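Local coordinates for protein transcriptional regulator (Streptococcus dysgalactiae, PDB 4YV9) that probably regulates transcription in quorum sensing, binding DNA through a helix-turn-helix domain and a peptide pheromone or cyclic peptide inhibitor through a helical repeat domain, at residues B[74-79]-B[97-102]; B[131-136]-B[141-146]. All blocks are in the same frame, centred on the assembly; numbering follows the deposited sequence.

Interaction 1: B[74-79]-B[97-102]; sequences FTLLSR and EDYAHK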
# COMPACT_ATOMS: atom_id res chain seq x y z
N PHE B 74 -16.15 0.91 3.72
CA PHE B 74 -15.13 0.34 4.59
C PHE B 74 -15.75 -0.07 5.93
O PHE B 74 -15.31 -1.02 6.57
CB PHE B 74 -13.98 1.33 4.81
CG PHE B 74 -12.72 0.69 5.31
CD1 PHE B 74 -11.86 0.04 4.44
CD2 PHE B 74 -12.41 0.72 6.66
CE1 PHE B 74 -10.70 -0.55 4.90
CE2 PHE B 74 -11.25 0.13 7.13
CZ PHE B 74 -10.40 -0.51 6.25
N THR B 75 -16.79 0.66 6.34
CA THR B 75 -17.53 0.34 7.56
C THR B 75 -18.27 -0.98 7.35
O THR B 75 -18.27 -1.86 8.23
CB THR B 75 -18.52 1.46 7.94
OG1 THR B 75 -17.80 2.68 8.19
CG2 THR B 75 -19.31 1.09 9.18
N LEU B 76 -18.88 -1.13 6.18
CA LEU B 76 -19.54 -2.37 5.82
C LEU B 76 -18.56 -3.54 5.87
O LEU B 76 -18.82 -4.56 6.51
CB LEU B 76 -20.16 -2.27 4.43
CG LEU B 76 -20.80 -3.55 3.88
CD1 LEU B 76 -21.86 -4.09 4.83
CD2 LEU B 76 -21.39 -3.27 2.53
N LEU B 77 -17.42 -3.37 5.21
CA LEU B 77 -16.39 -4.41 5.17
C LEU B 77 -15.89 -4.80 6.55
O LEU B 77 -15.64 -5.98 6.80
CB LEU B 77 -15.21 -3.96 4.32
CG LEU B 77 -15.54 -3.80 2.85
CD1 LEU B 77 -14.31 -3.38 2.05
CD2 LEU B 77 -16.08 -5.09 2.36
N SER B 78 -15.73 -3.82 7.43
CA SER B 78 -15.21 -4.07 8.77
C SER B 78 -16.18 -4.91 9.59
O SER B 78 -15.76 -5.85 10.27
CB SER B 78 -14.91 -2.75 9.47
OG SER B 78 -16.06 -1.92 9.49
N ARG B 79 -17.47 -4.59 9.53
CA ARG B 79 -18.50 -5.38 10.18
C ARG B 79 -18.51 -6.82 9.67
O ARG B 79 -18.39 -7.77 10.45
CB ARG B 79 -19.89 -4.75 9.96
CG ARG B 79 -20.08 -3.37 10.61
CD ARG B 79 -21.54 -2.90 10.53
NE ARG B 79 -22.40 -3.68 11.42
CZ ARG B 79 -23.73 -3.58 11.47
NH1 ARG B 79 -24.37 -2.73 10.68
NH2 ARG B 79 -24.42 -4.35 12.31
N GLU B 97 -30.34 -7.53 6.28
CA GLU B 97 -31.61 -6.79 6.25
C GLU B 97 -31.32 -5.29 6.32
O GLU B 97 -32.01 -4.49 5.70
CB GLU B 97 -32.56 -7.21 7.38
CG GLU B 97 -33.92 -6.48 7.30
CD GLU B 97 -34.94 -6.92 8.35
OE1 GLU B 97 -34.63 -7.80 9.19
OE2 GLU B 97 -36.06 -6.37 8.33
N ASP B 98 -30.30 -4.93 7.09
CA ASP B 98 -29.89 -3.54 7.22
C ASP B 98 -29.48 -2.91 5.88
O ASP B 98 -29.58 -1.70 5.70
CB ASP B 98 -28.74 -3.42 8.22
CG ASP B 98 -29.22 -3.31 9.65
OD1 ASP B 98 -30.35 -2.82 9.84
OD2 ASP B 98 -28.47 -3.70 10.57
N TYR B 99 -29.01 -3.74 4.94
CA TYR B 99 -28.50 -3.22 3.68
C TYR B 99 -29.35 -3.56 2.47
O TYR B 99 -28.88 -3.49 1.34
CB TYR B 99 -27.07 -3.72 3.44
CG TYR B 99 -26.03 -2.96 4.22
CD1 TYR B 99 -25.75 -3.29 5.53
CD2 TYR B 99 -25.32 -1.91 3.65
CE1 TYR B 99 -24.81 -2.61 6.26
CE2 TYR B 99 -24.36 -1.21 4.37
CZ TYR B 99 -24.11 -1.57 5.69
OH TYR B 99 -23.18 -0.91 6.45
N ALA B 100 -30.62 -3.92 2.71
CA ALA B 100 -31.49 -4.39 1.64
C ALA B 100 -31.73 -3.34 0.56
O ALA B 100 -31.99 -3.68 -0.60
CB ALA B 100 -32.82 -4.86 2.23
N HIS B 101 -31.64 -2.07 0.92
CA HIS B 101 -31.87 -0.98 -0.03
C HIS B 101 -30.64 -0.69 -0.89
O HIS B 101 -30.69 0.14 -1.80
CB HIS B 101 -32.29 0.29 0.72
CG HIS B 101 -31.29 0.77 1.73
ND1 HIS B 101 -31.10 0.15 2.94
CD2 HIS B 101 -30.44 1.83 1.71
CE1 HIS B 101 -30.16 0.79 3.62
NE2 HIS B 101 -29.75 1.81 2.90
N LYS B 102 -29.54 -1.38 -0.60
CA LYS B 102 -28.29 -1.20 -1.35
C LYS B 102 -28.00 -2.45 -2.17
O LYS B 102 -27.50 -3.44 -1.62
CB LYS B 102 -27.14 -0.91 -0.39
CG LYS B 102 -27.42 0.20 0.61
CD LYS B 102 -27.49 1.54 -0.07
CE LYS B 102 -26.32 2.42 0.34
NZ LYS B 102 -25.96 3.43 -0.71
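Y99 reaches from the end of helix 89-98 to L76 on helix 72-85, a contact within the helical, TPR-like part of this Rgg-family regulator. The backbones stay well apart, the nearest CA atoms, those of L76 and Y99, being 9.3 Å from each other, and long side chains bridge the gap. Of the 192 Å² buried in all, Y99 supplies the most, followed by L76 and R79.

The central evidence is a CH-pi contact. L76 CD1 lies over one face of the Y99 ring, 3.7 Å from its centroid and 20° off the ring normal. The offset is toward the hydroxyl-bearing side of the ring, where L76 CD1 comes within 3.5 Å of Y99 CZ. The chi1 of L76 (176°, CG anti to the backbone N) directs CG and its methyls toward the ring, and CD1 ends over the face; the two side chains run past each other in opposite directions. L76 CB, in turn, lies 3.9 Å from Y99 OH, at the far end of the tyrosine. I109 of helix 103-113 touches both L76 and Y99, so the apolar pair continues into the next helix.

A type I beta turn from Y99 to K102 follows, closed by the backbone hydrogen bond from K102 N to Y99 O (2.9 Å). K102 takes the N-cap position of helix 103-113; Y99 thus begins the turn that links the two helices.

R79 lies at the border of the pair. Its NH1 lies near the plane of the Y99 ring, at the edge, 4.4 Å from Y99 CE1. The opposite charges of R79 and D98 probably attract each other only loosely, since R79 NH1 and D98 OD2, at 4.2 Å, are too far apart for a salt bridge.

Interaction 2: B[131-136]-B[141-146]; sequences TDYLFS and GYYEII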
# COMPACT_ATOMS: atom_id res chain seq x y z
N THR B 131 -22.71 -7.63 -12.34
CA THR B 131 -21.73 -7.76 -13.41
C THR B 131 -21.98 -6.70 -14.50
O THR B 131 -21.04 -6.14 -15.06
CB THR B 131 -21.71 -9.18 -14.03
OG1 THR B 131 -23.01 -9.54 -14.54
CG2 THR B 131 -21.27 -10.20 -13.00
N ASP B 132 -23.26 -6.41 -14.76
CA ASP B 132 -23.61 -5.34 -15.68
C ASP B 132 -23.05 -4.00 -15.19
O ASP B 132 -22.47 -3.24 -15.97
CB ASP B 132 -25.13 -5.24 -15.86
CG ASP B 132 -25.68 -6.32 -16.79
OD1 ASP B 132 -24.88 -7.08 -17.37
OD2 ASP B 132 -26.92 -6.40 -16.93
N TYR B 133 -23.22 -3.69 -13.90
CA TYR B 133 -22.61 -2.50 -13.30
C TYR B 133 -21.10 -2.49 -13.52
O TYR B 133 -20.53 -1.46 -13.92
CB TYR B 133 -22.89 -2.41 -11.79
CG TYR B 133 -22.03 -1.37 -11.11
CD1 TYR B 133 -22.20 -0.02 -11.37
CD2 TYR B 133 -21.00 -1.74 -10.24
CE1 TYR B 133 -21.40 0.95 -10.78
CE2 TYR B 133 -20.19 -0.78 -9.62
CZ TYR B 133 -20.39 0.56 -9.91
OH TYR B 133 -19.61 1.52 -9.33
N LEU B 134 -20.46 -3.63 -13.27
CA LEU B 134 -19.00 -3.74 -13.32
C LEU B 134 -18.48 -3.56 -14.75
O LEU B 134 -17.43 -2.92 -14.96
CB LEU B 134 -18.55 -5.10 -12.77
CG LEU B 134 -18.65 -5.26 -11.24
CD1 LEU B 134 -18.21 -6.66 -10.81
CD2 LEU B 134 -17.80 -4.21 -10.53
N PHE B 135 -19.21 -4.10 -15.72
CA PHE B 135 -18.85 -3.88 -17.12
C PHE B 135 -19.02 -2.41 -17.52
O PHE B 135 -18.34 -1.93 -18.42
CB PHE B 135 -19.69 -4.78 -18.04
CG PHE B 135 -19.14 -6.17 -18.19
CD1 PHE B 135 -17.88 -6.37 -18.73
CD2 PHE B 135 -19.90 -7.27 -17.82
CE1 PHE B 135 -17.37 -7.65 -18.89
CE2 PHE B 135 -19.40 -8.55 -17.96
CZ PHE B 135 -18.13 -8.75 -18.50
N SER B 136 -19.92 -1.71 -16.83
CA SER B 136 -20.27 -0.33 -17.20
C SER B 136 -19.28 0.71 -16.68
O SER B 136 -19.27 1.84 -17.15
CB SER B 136 -21.68 0.00 -16.69
OG SER B 136 -21.65 0.41 -15.33
N GLY B 141 -12.19 0.94 -9.11
CA GLY B 141 -11.62 1.42 -7.87
C GLY B 141 -11.72 0.31 -6.84
O GLY B 141 -12.11 -0.80 -7.17
N TYR B 142 -11.35 0.62 -5.60
CA TYR B 142 -11.46 -0.33 -4.50
C TYR B 142 -12.85 -1.00 -4.44
O TYR B 142 -12.96 -2.22 -4.28
CB TYR B 142 -11.17 0.41 -3.19
CG TYR B 142 -11.08 -0.45 -1.97
CD1 TYR B 142 -9.97 -1.24 -1.73
CD2 TYR B 142 -12.10 -0.45 -1.02
CE1 TYR B 142 -9.88 -2.04 -0.57
CE2 TYR B 142 -12.03 -1.22 0.13
CZ TYR B 142 -10.91 -2.02 0.35
OH TYR B 142 -10.83 -2.79 1.49
N TYR B 143 -13.90 -0.19 -4.58
CA TYR B 143 -15.29 -0.67 -4.56
C TYR B 143 -15.55 -1.81 -5.54
O TYR B 143 -16.01 -2.89 -5.17
CB TYR B 143 -16.24 0.50 -4.86
CG TYR B 143 -17.74 0.26 -4.74
CD1 TYR B 143 -18.30 -0.08 -3.52
CD2 TYR B 143 -18.59 0.45 -5.83
CE1 TYR B 143 -19.66 -0.24 -3.38
CE2 TYR B 143 -19.96 0.29 -5.70
CZ TYR B 143 -20.49 -0.06 -4.47
OH TYR B 143 -21.84 -0.23 -4.31
N GLU B 144 -15.24 -1.56 -6.81
CA GLU B 144 -15.52 -2.54 -7.86
C GLU B 144 -14.66 -3.78 -7.68
O GLU B 144 -15.13 -4.90 -7.91
CB GLU B 144 -15.31 -1.92 -9.25
CG GLU B 144 -16.36 -0.89 -9.65
CD GLU B 144 -16.14 0.49 -9.01
OE1 GLU B 144 -15.00 0.83 -8.64
OE2 GLU B 144 -17.14 1.23 -8.86
N ILE B 145 -13.41 -3.58 -7.27
CA ILE B 145 -12.48 -4.69 -7.07
C ILE B 145 -12.95 -5.59 -5.92
O ILE B 145 -12.95 -6.81 -6.03
CB ILE B 145 -11.04 -4.17 -6.78
CG1 ILE B 145 -10.48 -3.39 -7.98
CG2 ILE B 145 -10.10 -5.33 -6.44
CD1 ILE B 145 -9.25 -2.54 -7.60
N ILE B 146 -13.37 -4.98 -4.82
CA ILE B 146 -13.84 -5.76 -3.66
C ILE B 146 -15.17 -6.47 -3.97
O ILE B 146 -15.39 -7.62 -3.56
CB ILE B 146 -13.98 -4.86 -2.43
CG1 ILE B 146 -12.60 -4.34 -1.99
CG2 ILE B 146 -14.67 -5.61 -1.26
CD1 ILE B 146 -11.65 -5.41 -1.55
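The polar part of this contact is a short hydrogen bond from Y133 to E144, joining two successive helices of the repeat domain. Y133 OH donates to E144 OE2 over 2.5 Å, using the anti lone pair of that oxygen. The glutamate comes to the phenol nearly perpendicular, its carboxylate inclined by 39° to the ring. The other oxygen is engaged too: G141 N donates to E144 OE1 over 2.9 Å at an N-H...O angle of 157°. G141 is the N-cap and E144 the N3 residue of helix 142-151, so this bond is the side-chain half of a capping box; glycine has no side chain to return the other. The glutamate chain is bent about its CB-CG bond. Both carboxylate oxygens are therefore gripped, which fixes the group's rotation. K16 of the second subunit adds a salt bridge to E144 OE2, and this charge would be expected to favour the ionised carboxylate.

The apolar part is L134 CD2, packed 3.6 Å from E144 CB; leucine and glutamate stem lie alongside, pointing opposite ways.

Van der Waals packing at an aromatic edge is a third element. Y143 presents its ring edge to Y133 OH, 3.8 Å from Y143 CD2, while the rings themselves meet obliquely, with Y133 CE2 4.1 Å from Y143 CE2. The hydroxyl of Y143 is hydrogen-bonded elsewhere, to E105 of helix 103-113.

Helices 124-136 and 142-151 run roughly antiparallel as a helical hairpin, their segment axes at 139° and 10.9 Å apart at closest approach. L163 of helix 157-169 also touches L134, Y104 stacks on the ring of Y133, and helices 72-85 and 179-197 pack against other side chains of the second.

Overall arrangement
Interaction 2 is the more deeply set, with three of its four touching residues buried, whereas interaction 1 is only partly buried and has one buried residue among four. Their buried areas are similar, but the chemistry differs: interaction 1 rests on a carbon-to-ring contact and a distant charge pair, interaction 2 on a hydrogen-bonded carboxylate that also meets the second subunit. Their centres lie 17 Å apart, and helix 72-85 of interaction 1 packs on helix 142-151 of interaction 2, with L77 CD1 3.6 Å from Y142 OH. The bound peptide packs on L77 and Y142, so one helix from each contact also borders the ligand.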